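Local coordinates for extracellular solute-binding protein, family 1 (Bifidobacterium longum subsp. infantis, PDB 6FTH) that probably captures human milk oligosaccharides outside the cell and hands them to a partner ABC transporter for uptake, at residues 81-86 against 101-106; 341-344 against 349-352. All blocks are in the same frame, centred on the assembly; numbering follows the deposited sequence.

Interaction 1: 81-86 against 101-106; sequences GKIADV and GLFEDL
The ring of Phe-103 and the carbonyl of Leu-102 are the two flat groups here, and both are met by one methyl, CD1 of Ile-83. It reaches the ring obliquely on the side of CD1, CE1 and CZ, with CE1 of Phe-103 nearest, 3.6 Å from CD1 of Ile-83. Elsewhere round the same ring, Phe-91 meets it with the planes inclined at about 55°, and Leu-78 of helix 67-80 and Ser-342 of strand 339-343 also touch the Phe-103 side chain. The methyl lies 3.3 Å from the O atom of Leu-102, a close approach of carbon to carbonyl oxygen and not a hydrogen bond. That oxygen has a weak hydrogen bond from Ser-345 OG. CD1 of Ile-83 also lies 4.0 Å from CG of Leu-102, so three groups of the 101-106 segment converge on one carbon.

The route taken by the isoleucine explains this reach. Its CG1 stands between the backbone N and the carbonyl carbon (chi1 69°), and the chain then runs on extended (chi2 168°) to carry CD1 to the 101-106 segment. A second, slighter touch lies at the other end of the contact, where CD1 of Leu-102 comes to 3.9 Å from CA of Gly-81. The glycine has positive phi and closes helix 67-80 with a Schellman motif, while Lys-82 centres the inverse gamma turn that follows. No hydrogen bond joins the two segments, and the contact is a small apolar patch, partly buried.

In the fold, it ties the loop leading from helix 67-80 into strand 86-88 to the loop that follows helix 93-98. Leu-78, in the last turn of helix 67-80, touches Leu-102 as well as Phe-103, and Leu-343 of strand 339-343 is backbone-bonded to Glu-104 beside the contact.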
loop_
_atom_site.group_PDB
_atom_site.type_symbol
_atom_site.label_atom_id
_atom_site.label_comp_id
_atom_site.label_asym_id
_atom_site.label_seq_id
_atom_site.Cartn_x
_atom_site.Cartn_y
_atom_site.Cartn_z
ATOM N N GLY A 81 -24.498 10.898 10.935
ATOM C CA GLY A 81 -24.845 11.513 9.674
ATOM C C GLY A 81 -24.365 12.935 9.512
ATOM O O GLY A 81 -24.894 13.661 8.670
ATOM N N LYS A 82 -23.362 13.362 10.278
ATOM C CA LYS A 82 -22.880 14.743 10.173
ATOM C C LYS A 82 -21.710 14.784 9.197
ATOM O O LYS A 82 -20.536 14.827 9.569
ATOM C CB LYS A 82 -22.512 15.320 11.536
ATOM C CG LYS A 82 -21.405 14.606 12.313
ATOM C CD LYS A 82 -20.979 15.463 13.525
ATOM C CE LYS A 82 -19.919 14.781 14.385
ATOM N NZ LYS A 82 -20.434 13.580 15.110
ATOM N N ILE A 83 -22.039 14.795 7.915
ATOM C CA ILE A 83 -21.017 14.736 6.876
ATOM C C ILE A 83 -20.980 16.050 6.108
ATOM O O ILE A 83 -22.012 16.695 5.886
ATOM C CB ILE A 83 -21.181 13.513 5.953
ATOM C CG1 ILE A 83 -22.422 13.629 5.091
ATOM C CG2 ILE A 83 -21.240 12.210 6.789
ATOM C CD1 ILE A 83 -22.448 12.587 3.987
ATOM N N ALA A 84 -19.774 16.450 5.720
ATOM C CA ALA A 84 -19.608 17.629 4.888
ATOM C C ALA A 84 -20.185 17.371 3.500
ATOM O O ALA A 84 -20.397 16.223 3.090
ATOM C CB ALA A 84 -18.128 17.967 4.756
ATOM N N ASP A 85 -20.458 18.454 2.771
ATOM C CA ASP A 85 -20.956 18.305 1.408
ATOM C C ASP A 85 -20.021 17.418 0.595
ATOM O O ASP A 85 -20.461 16.502 -0.115
ATOM C CB ASP A 85 -21.074 19.671 0.731
ATOM C CG ASP A 85 -22.076 20.587 1.412
ATOM O OD1 ASP A 85 -22.996 20.087 2.108
ATOM O OD2 ASP A 85 -21.934 21.817 1.229
ATOM N N VAL A 86 -18.728 17.698 0.682
ATOM C CA VAL A 86 -17.685 16.939 0.002
ATOM C C VAL A 86 -16.661 16.518 1.042
ATOM O O VAL A 86 -16.275 17.320 1.898
ATOM C CB VAL A 86 -16.995 17.808 -1.063
ATOM C CG1 VAL A 86 -15.767 17.103 -1.610
ATOM C CG2 VAL A 86 -17.965 18.153 -2.189
ATOM N N GLY A 101 -27.588 5.642 2.240
ATOM C CA GLY A 101 -28.405 6.827 2.039
ATOM C C GLY A 101 -27.704 8.127 2.352
ATOM O O GLY A 101 -28.249 9.194 2.045
ATOM N N LEU A 102 -26.514 8.065 2.947
ATOM C CA LEU A 102 -25.755 9.254 3.296
ATOM C C LEU A 102 -25.053 9.876 2.093
ATOM O O LEU A 102 -24.716 11.067 2.139
ATOM C CB LEU A 102 -24.698 8.880 4.339
ATOM C CG LEU A 102 -24.612 9.615 5.670
ATOM C CD1 LEU A 102 -26.002 9.850 6.298
ATOM C CD2 LEU A 102 -23.723 8.807 6.614
ATOM N N PHE A 103 -24.820 9.111 1.028
ATOM C CA PHE A 103 -23.913 9.527 -0.037
ATOM C C PHE A 103 -24.570 9.482 -1.408
ATOM O O PHE A 103 -25.339 8.575 -1.722
ATOM C CB PHE A 103 -22.647 8.641 -0.046
ATOM C CG PHE A 103 -21.820 8.781 1.200
ATOM C CD1 PHE A 103 -21.072 9.919 1.416
ATOM C CD2 PHE A 103 -21.824 7.795 2.166
ATOM C CE1 PHE A 103 -20.309 10.072 2.570
ATOM C CE2 PHE A 103 -21.063 7.935 3.313
ATOM C CZ PHE A 103 -20.305 9.085 3.513
ATOM N N GLU A 104 -24.228 10.467 -2.232
ATOM C CA GLU A 104 -24.662 10.490 -3.620
ATOM C C GLU A 104 -24.011 9.349 -4.392
ATOM O O GLU A 104 -22.806 9.103 -4.270
ATOM C CB GLU A 104 -24.230 11.819 -4.244
ATOM C CG GLU A 104 -24.537 11.972 -5.727
ATOM C CD GLU A 104 -25.855 12.661 -5.961
ATOM O OE1 GLU A 104 -26.638 12.796 -4.994
ATOM O OE2 GLU A 104 -26.095 13.070 -7.112
ATOM N N ASP A 105 -24.806 8.674 -5.217
ATOM C CA ASP A 105 -24.287 7.671 -6.151
ATOM C C ASP A 105 -23.713 8.428 -7.340
ATOM O O ASP A 105 -24.444 8.857 -8.237
ATOM C CB ASP A 105 -25.399 6.721 -6.579
ATOM C CG ASP A 105 -24.944 5.684 -7.609
ATOM O OD1 ASP A 105 -23.758 5.646 -8.002
ATOM O OD2 ASP A 105 -25.809 4.908 -8.058
ATOM N N LEU A 106 -22.391 8.609 -7.336
ATOM C CA LEU A 106 -21.713 9.393 -8.356
ATOM C C LEU A 106 -21.714 8.728 -9.723
ATOM O O LEU A 106 -21.440 9.404 -10.720
ATOM C CB LEU A 106 -20.271 9.652 -7.910
ATOM C CG LEU A 106 -20.142 10.464 -6.625
ATOM C CD1 LEU A 106 -18.740 10.341 -6.028
ATOM C CD2 LEU A 106 -20.483 11.932 -6.912
#

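Interaction 2: 341-344 against 349-352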
loop_
_atom_site.group_PDB
_atom_site.type_symbol
_atom_site.label_atom_id
_atom_site.label_comp_id
_atom_site.label_asym_id
_atom_site.label_seq_id
_atom_site.Cartn_x
_atom_site.Cartn_y
_atom_site.Cartn_z
ATOM N N PHE A 341 -13.054 10.964 -2.915
ATOM C CA PHE A 341 -14.092 11.984 -3.059
ATOM C C PHE A 341 -15.455 11.375 -2.809
ATOM O O PHE A 341 -15.846 10.428 -3.505
ATOM C CB PHE A 341 -14.076 12.574 -4.480
ATOM C CG PHE A 341 -15.030 13.734 -4.680
ATOM C CD1 PHE A 341 -16.391 13.518 -4.877
ATOM C CD2 PHE A 341 -14.560 15.040 -4.687
ATOM C CE1 PHE A 341 -17.267 14.585 -5.062
ATOM C CE2 PHE A 341 -15.436 16.114 -4.862
ATOM C CZ PHE A 341 -16.790 15.878 -5.032
ATOM N N SER A 342 -16.205 11.906 -1.848
ATOM C CA SER A 342 -17.586 11.493 -1.657
ATOM C C SER A 342 -18.445 12.728 -1.427
ATOM O O SER A 342 -17.992 13.690 -0.804
ATOM C CB SER A 342 -17.747 10.529 -0.469
ATOM O OG SER A 342 -17.131 9.264 -0.706
ATOM N N LEU A 343 -19.657 12.696 -1.967
ATOM C CA LEU A 343 -20.600 13.813 -1.941
ATOM C C LEU A 343 -21.779 13.429 -1.061
ATOM O O LEU A 343 -22.370 12.366 -1.247
ATOM C CB LEU A 343 -21.114 14.089 -3.356
ATOM C CG LEU A 343 -22.173 15.172 -3.592
ATOM C CD1 LEU A 343 -21.721 16.528 -3.080
ATOM C CD2 LEU A 343 -22.511 15.252 -5.073
ATOM N N SER A 344 -22.133 14.299 -0.124
ATOM C CA SER A 344 -23.299 14.047 0.710
ATOM C C SER A 344 -24.558 14.039 -0.144
ATOM O O SER A 344 -24.754 14.905 -1.002
ATOM C CB SER A 344 -23.439 15.147 1.764
ATOM O OG SER A 344 -24.708 15.058 2.389
ATOM N N ASN A 349 -25.678 22.248 -2.727
ATOM C CA ASN A 349 -25.278 22.712 -4.055
ATOM C C ASN A 349 -24.488 21.603 -4.762
ATOM O O ASN A 349 -23.257 21.689 -4.911
ATOM C CB ASN A 349 -24.469 23.990 -3.907
ATOM C CG ASN A 349 -25.247 25.091 -3.198
ATOM O OD1 ASN A 349 -26.343 25.458 -3.625
ATOM N ND2 ASN A 349 -24.695 25.602 -2.103
ATOM N N LYS A 350 -25.203 20.574 -5.223
ATOM C CA LYS A 350 -24.523 19.411 -5.798
ATOM C C LYS A 350 -23.869 19.731 -7.136
ATOM O O LYS A 350 -22.841 19.134 -7.475
ATOM C CB LYS A 350 -25.487 18.238 -5.937
ATOM C CG LYS A 350 -25.869 17.611 -4.606
ATOM C CD LYS A 350 -26.763 16.416 -4.782
ATOM C CE LYS A 350 -27.272 15.928 -3.449
ATOM N NZ LYS A 350 -28.309 14.887 -3.635
ATOM N N ASP A 351 -24.429 20.667 -7.905
ATOM C CA ASP A 351 -23.793 21.049 -9.164
ATOM C C ASP A 351 -22.441 21.692 -8.918
ATOM O O ASP A 351 -21.462 21.391 -9.610
ATOM C CB ASP A 351 -24.693 22.012 -9.938
ATOM C CG ASP A 351 -25.941 21.336 -10.471
ATOM O OD1 ASP A 351 -25.848 20.166 -10.896
ATOM O OD2 ASP A 351 -27.018 21.970 -10.460
ATOM N N ALA A 352 -22.365 22.587 -7.934
ATOM C CA ALA A 352 -21.088 23.186 -7.583
ATOM C C ALA A 352 -20.108 22.126 -7.085
ATOM O O ALA A 352 -18.918 22.171 -7.407
ATOM C CB ALA A 352 -21.289 24.256 -6.515
#
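Leu-343 meets Lys-350 through aliphatic carbon alone: CD2 of the leucine lies 4.1 Å from CG of the lysine, and the two side chains pass each other at a slant. This is the more enclosed part of the contact. Leu-343 is buried and points from its strand toward the start of the helix, with CG opposite the backbone N (chi1 177°), and it also touches Ala-353 and Leu-354 of helix 350-360. Lys-350 CG adds to the apolar surface that these two residues offer to Leu-343.

A polar flank adjoins it. Beyond CG the lysine chain is fully extended, with chi2, chi3 and chi4 all close to 180°, and it runs on toward Ser-344 until CE stands 3.7 Å from the O atom of that buried residue. That is van der Waals contact and not a bond. The open side lies at the helix: Lys-350 itself is only partly covered, and its neighbour Asp-351 is exposed and turned from the strand. Asn-349 at the N-cap position makes no capping bond with its side chain, and its ND2 is instead bonded to the O atom of Ile-29.

The ammonium group is satisfied beyond the two segments. NZ of Lys-350 is hydrogen-bonded to the O atom of Ser-345 and forms a salt bridge with OE1 of Glu-104, while Ser-344 OG bonds to the N atom of His-346. The chemistry is therefore divided along one side chain: methylenes rest against leucine and the carbonyl oxygen of Ser-344, and the charge is spent on a backbone oxygen and a carboxylate. These two partners anchor NZ and would probably favour the protonated form of the lysine.

Interaction 2 comes wholly after interaction 1 in the sequence, yet their centres are about 8 Å apart. Strand 339-343, an edge strand of the four-stranded mixed sheet and antiparallel to strand 86-88, joins them. Around Leu-343 and Ser-344, Ser-344 N lies 2.8 Å from Asp-85 O and Leu-343 O lies 2.8 Å from Glu-104 N, both probable hydrogen bonds, and Val-86 packs on Phe-341. Both segments of interaction 1 are therefore bound through their backbones to the 341-344 segment of interaction 2, which in turn packs on helix 350-360. Segments distant in sequence are thus assembled into one corner of a single lobe.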